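Local atomic coordinates of pyocin S8 (Pseudomonas aeruginosa, PDB entry 6W0V), a protein that is a bacteriocin whose nuclease domain, the part in this chain, belongs to the H-N-H DNase family and probably kills target bacteria by cutting their DNA. Residues P3-N9 with L37-K43; V13-L18 with E61-F66; Y94-V100 with N113-T118. The protein carries 1 engineered substitution. All coordinates share one frame; numbering follows the deposited sequence.

Contact 1: residues P3-N9 with L37-K43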
loop_
_atom_site.group_PDB
_atom_site.type_symbol
_atom_site.label_atom_id
_atom_site.label_comp_id
_atom_site.label_asym_id
_atom_site.label_seq_id
_atom_site.Cartn_x
_atom_site.Cartn_y
_atom_site.Cartn_z
ATOM N N PRO A 3 -19.964 5.399 -12.151
ATOM C CA PRO A 3 -20.246 6.055 -10.883
ATOM C C PRO A 3 -21.285 5.284 -10.070
ATOM O O PRO A 3 -22.051 4.520 -10.606
ATOM C CB PRO A 3 -20.775 7.439 -11.273
ATOM C CG PRO A 3 -20.214 7.649 -12.660
ATOM C CD PRO A 3 -20.254 6.272 -13.297
ATOM N N GLY A 4 -21.278 5.514 -8.769
ATOM C CA GLY A 4 -22.288 4.943 -7.879
ATOM C C GLY A 4 -22.239 5.598 -6.533
ATOM O O GLY A 4 -21.453 6.519 -6.338
ATOM N N VAL A 5 -23.054 5.106 -5.632
ATOM C CA VAL A 5 -23.182 5.659 -4.269
ATOM C C VAL A 5 -22.832 4.520 -3.341
ATOM O O VAL A 5 -23.370 3.437 -3.477
ATOM C CB VAL A 5 -24.598 6.191 -4.023
ATOM C CG1 VAL A 5 -24.787 6.638 -2.586
ATOM C CG2 VAL A 5 -24.934 7.306 -4.996
ATOM N N ALA A 6 -21.877 4.747 -2.463
ATOM C CA ALA A 6 -21.488 3.700 -1.521
ATOM C C ALA A 6 -22.635 3.499 -0.554
ATOM O O ALA A 6 -23.317 4.454 -0.176
ATOM C CB ALA A 6 -20.227 4.059 -0.805
ATOM N N THR A 7 -22.834 2.252 -0.205
ATOM C CA THR A 7 -23.868 1.854 0.751
ATOM C C THR A 7 -23.201 0.911 1.730
ATOM O O THR A 7 -22.166 0.320 1.371
ATOM C CB THR A 7 -25.029 1.218 -0.009
ATOM O OG1 THR A 7 -24.509 0.063 -0.665
ATOM C CG2 THR A 7 -25.647 2.161 -1.018
ATOM N N GLY A 8 -23.780 0.793 2.912
ATOM C CA GLY A 8 -23.383 -0.234 3.877
ATOM C C GLY A 8 -22.586 0.366 5.006
ATOM O O GLY A 8 -22.199 1.549 4.932
ATOM N N ASN A 9 -22.374 -0.434 6.033
ATOM C CA ASN A 9 -21.936 0.070 7.349
ATOM C C ASN A 9 -20.547 -0.449 7.666
ATOM O O ASN A 9 -19.979 0.064 8.616
ATOM C CB ASN A 9 -22.924 -0.330 8.436
ATOM C CG ASN A 9 -24.240 0.391 8.270
ATOM O OD1 ASN A 9 -24.286 1.464 7.674
ATOM N ND2 ASN A 9 -25.300 -0.188 8.801
ATOM N N LEU A 37 -17.720 6.998 3.589
ATOM C CA LEU A 37 -17.947 6.633 2.174
ATOM C C LEU A 37 -19.434 6.504 1.927
ATOM O O LEU A 37 -19.883 6.961 0.878
ATOM C CB LEU A 37 -17.234 5.319 1.879
ATOM C CG LEU A 37 -15.735 5.351 2.132
ATOM C CD1 LEU A 37 -15.175 3.945 2.088
ATOM C CD2 LEU A 37 -15.040 6.258 1.130
ATOM N N ARG A 38 -20.131 5.895 2.877
ATOM C CA ARG A 38 -21.557 5.570 2.730
ATOM C C ARG A 38 -22.315 6.824 2.308
ATOM O O ARG A 38 -22.172 7.877 2.939
ATOM C CB ARG A 38 -22.107 5.019 4.039
ATOM C CG ARG A 38 -23.597 4.746 3.960
ATOM C CD ARG A 38 -24.125 4.197 5.250
ATOM N NE ARG A 38 -23.740 5.042 6.368
ATOM C CZ ARG A 38 -22.741 4.800 7.206
ATOM N NH1 ARG A 38 -21.967 3.738 7.049
ATOM N NH2 ARG A 38 -22.510 5.651 8.190
ATOM N N GLY A 39 -23.128 6.684 1.265
ATOM C CA GLY A 39 -24.029 7.755 0.819
ATOM C C GLY A 39 -23.333 8.757 -0.078
ATOM O O GLY A 39 -24.015 9.652 -0.637
ATOM N N LYS A 40 -22.025 8.644 -0.238
ATOM C CA LYS A 40 -21.314 9.562 -1.136
ATOM C C LYS A 40 -21.314 8.976 -2.535
ATOM O O LYS A 40 -21.392 7.733 -2.677
ATOM C CB LYS A 40 -19.897 9.807 -0.634
ATOM C CG LYS A 40 -19.849 10.457 0.732
ATOM C CD LYS A 40 -18.452 10.796 1.137
ATOM C CE LYS A 40 -18.403 11.591 2.419
ATOM N NZ LYS A 40 -17.016 11.691 2.923
ATOM N N GLU A 41 -21.209 9.860 -3.513
ATOM C CA GLU A 41 -21.053 9.473 -4.924
ATOM C C GLU A 41 -19.576 9.148 -5.129
ATOM O O GLU A 41 -18.713 9.856 -4.582
ATOM C CB GLU A 41 -21.478 10.581 -5.883
ATOM C CG GLU A 41 -21.333 10.173 -7.337
ATOM C CD GLU A 41 -21.403 11.307 -8.340
ATOM O OE1 GLU A 41 -22.159 11.168 -9.316
ATOM O OE2 GLU A 41 -20.687 12.312 -8.157
ATOM N N PHE A 42 -19.325 8.093 -5.876
ATOM C CA PHE A 42 -17.998 7.726 -6.395
ATOM C C PHE A 42 -18.067 7.718 -7.899
ATOM O O PHE A 42 -19.066 7.262 -8.439
ATOM C CB PHE A 42 -17.566 6.404 -5.792
ATOM C CG PHE A 42 -17.465 6.588 -4.312
ATOM C CD1 PHE A 42 -16.332 7.151 -3.761
ATOM C CD2 PHE A 42 -18.558 6.349 -3.503
ATOM C CE1 PHE A 42 -16.271 7.376 -2.403
ATOM C CE2 PHE A 42 -18.488 6.568 -2.143
ATOM C CZ PHE A 42 -17.342 7.086 -1.599
ATOM N N LYS A 43 -17.067 8.285 -8.543
ATOM C CA LYS A 43 -17.099 8.456 -10.010
ATOM C C LYS A 43 -16.612 7.174 -10.660
ATOM O O LYS A 43 -16.802 7.006 -11.852
ATOM C CB LYS A 43 -16.236 9.649 -10.407
ATOM C CG LYS A 43 -16.712 10.970 -9.833
ATOM C CD LYS A 43 -18.182 11.200 -10.015
ATOM C CE LYS A 43 -18.609 11.089 -11.461
ATOM N NZ LYS A 43 -17.957 12.110 -12.316
HETATM O O HOH W 1 -20.772 2.438 9.343
#
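Gly-4 and Phe-42 are joined by two backbone hydrogen bonds. Phe-42 N reaches Gly-4 O at 2.7 Å and Gly-4 N reaches Phe-42 O at 2.8 Å, which makes them a hydrogen-bonded antiparallel pair. Farther along, Ala-6 N donates to Lys-40 O. Ala-6 O then accepts from Gly-39 N at 2.7 Å, with the donor above the carbonyl plane. That N-H belongs to the type II turn of Leu-37 to Lys-40.

The side chain of Arg-38, a residue of the turn itself, reaches on past the sheet. Its CG stands anti to the backbone N (chi1 177°), and the chain bends at chi3, which brings NH1 to Gly-8 O at 3.1 Å. The bond is nearly straight, and the oxygen lies in the guanidinium plane. Asn-9 OD1 sits over one face of the same group without a hydrogen bond. A water links Arg-38 NH1 to Asn-9 O. NH2 of Arg-38 forms a salt bridge with Asp-35.

Packing is centred on Ala-6. Its CB lies 3.3 Å from Phe-42 CE2 and 4.2 Å from Leu-37 CB. On the outer side, Val-5 CG1 rests 3.6 Å from Gly-39 C. Phe-42 also meets Phe-48 of helix 45-57 edge-to-face.

Backbone amides and carbonyls therefore do most of the joining. The arginine adds a bond to the carbonyl of Gly-8. The buried apolar contacts are those of Ala-6, while Val-5 and Pro-3 pack at exposed margins.

Contact 2: residues V13-L18 with E61-F66; sequences VTGNWL and ELVKYF
Glu-61 meets Gly-15 through water: one molecule donates to Glu-61 O and to Gly-15 O, the latter at 2.7 Å. Next comes Leu-62, whose CD2 branch reaches Trp-17 CB at 3.6 Å. Val-13 CG1 approaches the same methyl more loosely.

Tyr-65 carries the largest share of the contact. The CA of Asn-16 sits over the centre of its ring, 3.5 Å from the centroid and 11° off the normal, a CH-pi contact. The Asn-16 amide leans over the CD1 side, its CG 3.3 Å from Tyr-65 CD1, with the amide and ring planes 31° apart. Its CG is anti to the backbone N (chi1 -165°), which carries the amide over that part of the ring. A second water bridges Asn-16 ND2 and Tyr-65 O.

Phe-66 ends the walk. Leu-18 CD1 meets the ring edge near its plane, 3.3 Å from Phe-66 CZ. No direct hydrogen bond crosses between the segments.

The loop 13-18 thus lies against helix 60-63 and the type I turn from Val-63 to Phe-66. Trp-17, Leu-62 and Phe-66 all pack on Val-56 of helix 45-57. Phe-66 also touches Met-74 of helix 68-75, while Trp-17 and Leu-18 rest on Val-27 of strand 27-28.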
loop_
_atom_site.group_PDB
_atom_site.type_symbol
_atom_site.label_atom_id
_atom_site.label_comp_id
_atom_site.label_asym_id
_atom_site.label_seq_id
_atom_site.Cartn_x
_atom_site.Cartn_y
_atom_site.Cartn_z
ATOM N N VAL A 13 -14.292 -2.402 13.850
ATOM C CA VAL A 13 -12.898 -2.904 13.787
ATOM C C VAL A 13 -12.137 -2.202 14.902
ATOM O O VAL A 13 -12.225 -0.965 14.991
ATOM C CB VAL A 13 -12.268 -2.650 12.409
ATOM C CG1 VAL A 13 -10.777 -2.929 12.421
ATOM C CG2 VAL A 13 -12.961 -3.455 11.321
ATOM N N THR A 14 -11.465 -2.985 15.736
ATOM C CA THR A 14 -10.514 -2.485 16.754
ATOM C C THR A 14 -9.160 -3.137 16.474
ATOM O O THR A 14 -9.116 -4.127 15.709
ATOM C CB THR A 14 -11.057 -2.723 18.167
ATOM O OG1 THR A 14 -11.104 -4.131 18.394
ATOM C CG2 THR A 14 -12.430 -2.116 18.364
ATOM N N GLY A 15 -8.102 -2.560 17.032
ATOM C CA GLY A 15 -6.732 -3.080 16.903
ATOM C C GLY A 15 -6.271 -3.106 15.457
ATOM O O GLY A 15 -6.701 -2.233 14.666
ATOM N N ASN A 16 -5.421 -4.078 15.124
ATOM C CA ASN A 16 -4.661 -4.094 13.852
ATOM C C ASN A 16 -5.592 -4.586 12.754
ATOM O O ASN A 16 -5.709 -5.805 12.526
ATOM C CB ASN A 16 -3.391 -4.929 13.927
ATOM C CG ASN A 16 -2.468 -4.642 12.762
ATOM O OD1 ASN A 16 -2.918 -4.280 11.677
ATOM N ND2 ASN A 16 -1.175 -4.793 12.983
ATOM N N TRP A 17 -6.247 -3.632 12.122
ATOM C CA TRP A 17 -7.353 -3.906 11.186
ATOM C C TRP A 17 -6.897 -4.908 10.125
ATOM O O TRP A 17 -7.591 -5.908 9.913
ATOM C CB TRP A 17 -7.811 -2.586 10.588
ATOM C CG TRP A 17 -8.692 -2.759 9.403
ATOM C CD1 TRP A 17 -9.738 -3.624 9.256
ATOM C CD2 TRP A 17 -8.603 -2.005 8.193
ATOM N NE1 TRP A 17 -10.297 -3.465 8.021
ATOM C CE2 TRP A 17 -9.626 -2.479 7.349
ATOM C CE3 TRP A 17 -7.752 -0.990 7.747
ATOM C CZ2 TRP A 17 -9.828 -1.953 6.080
ATOM C CZ3 TRP A 17 -7.950 -0.480 6.485
ATOM C CH2 TRP A 17 -8.981 -0.952 5.671
ATOM N N LEU A 18 -5.758 -4.658 9.481
ATOM C CA LEU A 18 -5.349 -5.446 8.293
ATOM C C LEU A 18 -4.564 -6.690 8.702
ATOM O O LEU A 18 -4.220 -7.463 7.794
ATOM C CB LEU A 18 -4.530 -4.561 7.358
ATOM C CG LEU A 18 -5.307 -3.427 6.705
ATOM C CD1 LEU A 18 -4.489 -2.803 5.597
ATOM C CD2 LEU A 18 -6.645 -3.918 6.171
ATOM N N GLU A 61 -6.614 5.744 14.481
ATOM C CA GLU A 61 -6.586 4.386 15.084
ATOM C C GLU A 61 -6.375 3.318 14.009
ATOM O O GLU A 61 -5.984 2.196 14.367
ATOM C CB GLU A 61 -7.862 4.146 15.890
ATOM C CG GLU A 61 -7.884 4.947 17.179
ATOM C CD GLU A 61 -6.592 4.852 17.972
ATOM O OE1 GLU A 61 -6.083 5.903 18.410
ATOM O OE2 GLU A 61 -6.083 3.725 18.125
ATOM N N LEU A 62 -6.616 3.626 12.739
ATOM C CA LEU A 62 -6.287 2.674 11.653
ATOM C C LEU A 62 -4.916 3.012 11.084
ATOM O O LEU A 62 -4.140 2.080 10.841
ATOM C CB LEU A 62 -7.349 2.752 10.561
ATOM C CG LEU A 62 -8.733 2.294 10.995
ATOM C CD1 LEU A 62 -9.738 2.570 9.893
ATOM C CD2 LEU A 62 -8.729 0.818 11.350
ATOM N N VAL A 63 -4.645 4.292 10.851
ATOM C CA VAL A 63 -3.429 4.691 10.091
ATOM C C VAL A 63 -2.203 4.373 10.948
ATOM O O VAL A 63 -1.140 4.140 10.366
ATOM C CB VAL A 63 -3.456 6.160 9.637
ATOM C CG1 VAL A 63 -3.172 7.133 10.770
ATOM C CG2 VAL A 63 -2.479 6.376 8.492
ATOM N N LYS A 64 -2.355 4.326 12.271
ATOM C CA LYS A 64 -1.211 4.063 13.181
ATOM C C LYS A 64 -0.595 2.696 12.856
ATOM O O LYS A 64 0.561 2.492 13.211
ATOM C CB LYS A 64 -1.634 4.161 14.645
ATOM C CG LYS A 64 -2.484 3.013 15.160
ATOM C CD LYS A 64 -2.866 3.194 16.607
ATOM C CE LYS A 64 -3.706 2.056 17.142
ATOM N NZ LYS A 64 -4.149 2.323 18.528
ATOM N N TYR A 65 -1.324 1.802 12.186
ATOM C CA TYR A 65 -0.839 0.440 11.845
ATOM C C TYR A 65 -0.105 0.454 10.509
ATOM O O TYR A 65 0.261 -0.623 10.024
ATOM C CB TYR A 65 -2.000 -0.551 11.829
ATOM C CG TYR A 65 -2.514 -0.828 13.211
ATOM C CD1 TYR A 65 -1.827 -1.681 14.056
ATOM C CD2 TYR A 65 -3.640 -0.189 13.699
ATOM C CE1 TYR A 65 -2.273 -1.932 15.340
ATOM C CE2 TYR A 65 -4.100 -0.427 14.982
ATOM C CZ TYR A 65 -3.412 -1.299 15.805
ATOM O OH TYR A 65 -3.858 -1.534 17.070
ATOM N N PHE A 66 0.075 1.639 9.932
ATOM C CA PHE A 66 0.795 1.842 8.659
ATOM C C PHE A 66 1.982 2.733 8.940
ATOM O O PHE A 66 1.890 3.670 9.769
ATOM C CB PHE A 66 -0.081 2.494 7.595
ATOM C CG PHE A 66 -1.294 1.676 7.266
ATOM C CD1 PHE A 66 -2.424 1.783 8.055
ATOM C CD2 PHE A 66 -1.286 0.775 6.218
ATOM C CE1 PHE A 66 -3.550 1.027 7.774
ATOM C CE2 PHE A 66 -2.419 0.027 5.932
ATOM C CZ PHE A 66 -3.537 0.149 6.722
HETATM O O HOH W 2 -8.005 0.096 14.664
HETATM O O HOH W 3 0.509 -3.360 11.360
#

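Contact 3: residues Y94-V100 with N113-T118. Engineered in segment 94-100: Ala-95 (natural residue Glu).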
loop_
_atom_site.group_PDB
_atom_site.type_symbol
_atom_site.label_atom_id
_atom_site.label_comp_id
_atom_site.label_asym_id
_atom_site.label_seq_id
_atom_site.Cartn_x
_atom_site.Cartn_y
_atom_site.Cartn_z
ATOM N N TYR A 94 -2.694 -3.846 -0.662
ATOM C CA TYR A 94 -3.953 -4.304 -0.049
ATOM C C TYR A 94 -5.048 -4.160 -1.088
ATOM O O TYR A 94 -5.168 -3.105 -1.707
ATOM C CB TYR A 94 -4.244 -3.529 1.221
ATOM C CG TYR A 94 -3.415 -4.052 2.350
ATOM C CD1 TYR A 94 -3.713 -5.269 2.929
ATOM C CD2 TYR A 94 -2.282 -3.378 2.763
ATOM C CE1 TYR A 94 -2.946 -5.780 3.954
ATOM C CE2 TYR A 94 -1.508 -3.871 3.792
ATOM C CZ TYR A 94 -1.839 -5.074 4.383
ATOM O OH TYR A 94 -1.086 -5.576 5.392
ATOM N N ALA A 95 -5.746 -5.257 -1.312
ATOM C CA ALA A 95 -6.820 -5.339 -2.310
ATOM C C ALA A 95 -8.132 -5.106 -1.579
ATOM O O ALA A 95 -8.300 -5.600 -0.467
ATOM C CB ALA A 95 -6.785 -6.669 -2.996
ATOM N N ILE A 96 -8.993 -4.301 -2.171
ATOM C CA ILE A 96 -10.399 -4.230 -1.719
ATOM C C ILE A 96 -11.154 -5.229 -2.580
ATOM O O ILE A 96 -11.245 -4.998 -3.783
ATOM C CB ILE A 96 -10.936 -2.806 -1.845
ATOM C CG1 ILE A 96 -10.079 -1.815 -1.059
ATOM C CG2 ILE A 96 -12.390 -2.776 -1.423
ATOM C CD1 ILE A 96 -10.371 -0.381 -1.381
ATOM N N HIS A 97 -11.572 -6.329 -1.972
ATOM C CA HIS A 97 -12.178 -7.480 -2.669
ATOM C C HIS A 97 -13.689 -7.338 -2.596
ATOM O O HIS A 97 -14.206 -7.023 -1.521
ATOM C CB HIS A 97 -11.724 -8.788 -2.036
ATOM C CG HIS A 97 -12.418 -9.963 -2.616
ATOM N ND1 HIS A 97 -12.266 -10.314 -3.943
ATOM C CD2 HIS A 97 -13.268 -10.855 -2.068
ATOM C CE1 HIS A 97 -12.987 -11.388 -4.183
ATOM N NE2 HIS A 97 -13.612 -11.734 -3.052
ATOM N N HIS A 98 -14.349 -7.555 -3.721
ATOM C CA HIS A 98 -15.822 -7.670 -3.791
ATOM C C HIS A 98 -16.194 -9.109 -3.470
ATOM O O HIS A 98 -15.870 -9.986 -4.285
ATOM C CB HIS A 98 -16.298 -7.227 -5.156
ATOM C CG HIS A 98 -16.166 -5.761 -5.298
ATOM N ND1 HIS A 98 -15.052 -5.178 -5.848
ATOM C CD2 HIS A 98 -16.989 -4.763 -4.922
ATOM C CE1 HIS A 98 -15.215 -3.871 -5.842
ATOM N NE2 HIS A 98 -16.400 -3.594 -5.290
ATOM N N VAL A 99 -16.792 -9.326 -2.302
ATOM C CA VAL A 99 -17.095 -10.684 -1.772
ATOM C C VAL A 99 -18.009 -11.378 -2.775
ATOM O O VAL A 99 -17.692 -12.503 -3.203
ATOM C CB VAL A 99 -17.728 -10.624 -0.373
ATOM C CG1 VAL A 99 -18.183 -11.998 0.091
ATOM C CG2 VAL A 99 -16.766 -10.014 0.627
ATOM N N VAL A 100 -19.104 -10.715 -3.126
ATOM C CA VAL A 100 -19.930 -11.105 -4.299
ATOM C C VAL A 100 -19.315 -10.377 -5.486
ATOM O O VAL A 100 -19.273 -9.132 -5.468
ATOM C CB VAL A 100 -21.419 -10.760 -4.127
ATOM C CG1 VAL A 100 -22.206 -11.086 -5.387
ATOM C CG2 VAL A 100 -22.018 -11.459 -2.919
ATOM N N ASN A 113 -20.018 -5.456 0.931
ATOM C CA ASN A 113 -19.563 -6.427 -0.090
ATOM C C ASN A 113 -18.040 -6.372 -0.216
ATOM O O ASN A 113 -17.494 -7.049 -1.101
ATOM C CB ASN A 113 -20.206 -6.163 -1.445
ATOM C CG ASN A 113 -19.977 -7.311 -2.397
ATOM O OD1 ASN A 113 -19.981 -8.469 -1.983
ATOM N ND2 ASN A 113 -19.747 -6.996 -3.659
ATOM N N LEU A 114 -17.379 -5.581 0.623
ATOM C CA LEU A 114 -15.923 -5.375 0.479
ATOM C C LEU A 114 -15.198 -6.054 1.624
ATOM O O LEU A 114 -15.639 -5.971 2.770
ATOM C CB LEU A 114 -15.600 -3.888 0.456
ATOM C CG LEU A 114 -16.387 -3.092 -0.578
ATOM C CD1 LEU A 114 -15.993 -1.632 -0.504
ATOM C CD2 LEU A 114 -16.179 -3.646 -1.979
ATOM N N ARG A 115 -14.074 -6.648 1.275
ATOM C CA ARG A 115 -13.109 -7.160 2.258
ATOM C C ARG A 115 -11.762 -6.628 1.843
ATOM O O ARG A 115 -11.485 -6.615 0.651
ATOM C CB ARG A 115 -13.056 -8.682 2.232
ATOM C CG ARG A 115 -14.392 -9.326 2.521
ATOM C CD ARG A 115 -14.862 -8.912 3.875
ATOM N NE ARG A 115 -14.196 -9.617 4.952
ATOM C CZ ARG A 115 -14.805 -9.889 6.099
ATOM N NH1 ARG A 115 -14.165 -10.507 7.075
ATOM N NH2 ARG A 115 -16.067 -9.542 6.264
ATOM N N VAL A 116 -10.941 -6.248 2.796
ATOM C CA VAL A 116 -9.542 -5.937 2.437
ATOM C C VAL A 116 -8.743 -7.223 2.597
ATOM O O VAL A 116 -8.918 -7.936 3.587
ATOM C CB VAL A 116 -9.005 -4.753 3.232
ATOM C CG1 VAL A 116 -7.545 -4.510 2.892
ATOM C CG2 VAL A 116 -9.845 -3.529 2.946
ATOM N N MET A 117 -7.954 -7.517 1.579
ATOM C CA MET A 117 -7.187 -8.766 1.493
ATOM C C MET A 117 -5.790 -8.408 1.037
ATOM O O MET A 117 -5.627 -7.450 0.289
ATOM C CB MET A 117 -7.798 -9.702 0.458
ATOM C CG MET A 117 -9.203 -10.076 0.780
ATOM S SD MET A 117 -9.714 -11.273 -0.418
ATOM C CE MET A 117 -11.058 -12.054 0.468
ATOM N N THR A 118 -4.822 -9.198 1.442
ATOM C CA THR A 118 -3.511 -9.151 0.783
ATOM C C THR A 118 -3.676 -9.786 -0.585
ATOM O O THR A 118 -4.578 -10.594 -0.791
ATOM C CB THR A 118 -2.480 -9.890 1.617
ATOM O OG1 THR A 118 -2.922 -11.248 1.660
ATOM C CG2 THR A 118 -2.344 -9.284 2.994
#
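Ala-95 to His-97 pair with Arg-115 to Met-117 in the tightly bonded, largely buried part of this antiparallel strand pair. Ala-95, engineered in place of the natural Glu, exchanges two backbone bonds with Met-117. His-97 does the same with Arg-115, and His-97 N lies 2.6 Å from Arg-115 O. On the face of these residues, Met-117 SD lies obliquely 4.2 Å from the centroid of the His-97 ring. The extended Met-117 chain brings CE to 3.6 Å from His-97 CD2.

On the face of Ile-96 and His-98, Ile-96 CG2 meets Leu-114 CB at 3.9 Å. Leu-114 CD2 lies over the His-98 ring, 3.3 Å from CD2 of that ring. This face packs on helix 45-57 through Phe-48 and Phe-52. His-98 NE2 bonds to Val-108 O.

The more exposed end, at Val-99 and Val-100, relies on polar bonds. The buried Asn-113 has CG anti to its own N (chi1 -168°), and its amide grips Val-100 twice. OD1 accepts from Val-100 N at 2.7 Å, on a lone pair, and ND2 donates to Val-100 O at 2.8 Å. Asn-113 O also takes Val-99 N.

At the far end Thr-118 OG1 caps Met-121 N of helix 119-122 and bonds to Glu-86. Tyr-94 packs on Tyr-52 of the immunity protein. Two antiparallel strands then a helix, with His-97 against its His-122, match the beta-beta-alpha His-Me finger, the H-N-H motif of colicin-type DNases.

Contact 1 closes before contact 3 opens along the chain, and so does contact 2. Contacts 1 and 2 instead cross: segments 3-9 and 13-18 come first, then 37-43 and 61-66. Their centres lie 22 Å apart, and each is 16 Å from contact 3. Contacts 1 and 3 do not touch, with nearest atoms about 6 Å apart. Contacts 2 and 3 do meet, where Trp-17 and Leu-18 pack on Val-116, and Leu-18 on Tyr-94. Helix 45-57 is shared by all three. The N-terminal part of the chain thus packs beside this helix at two places, while contact 3 is consistent with the two strands of the His-Me finger (H-N-H) motif.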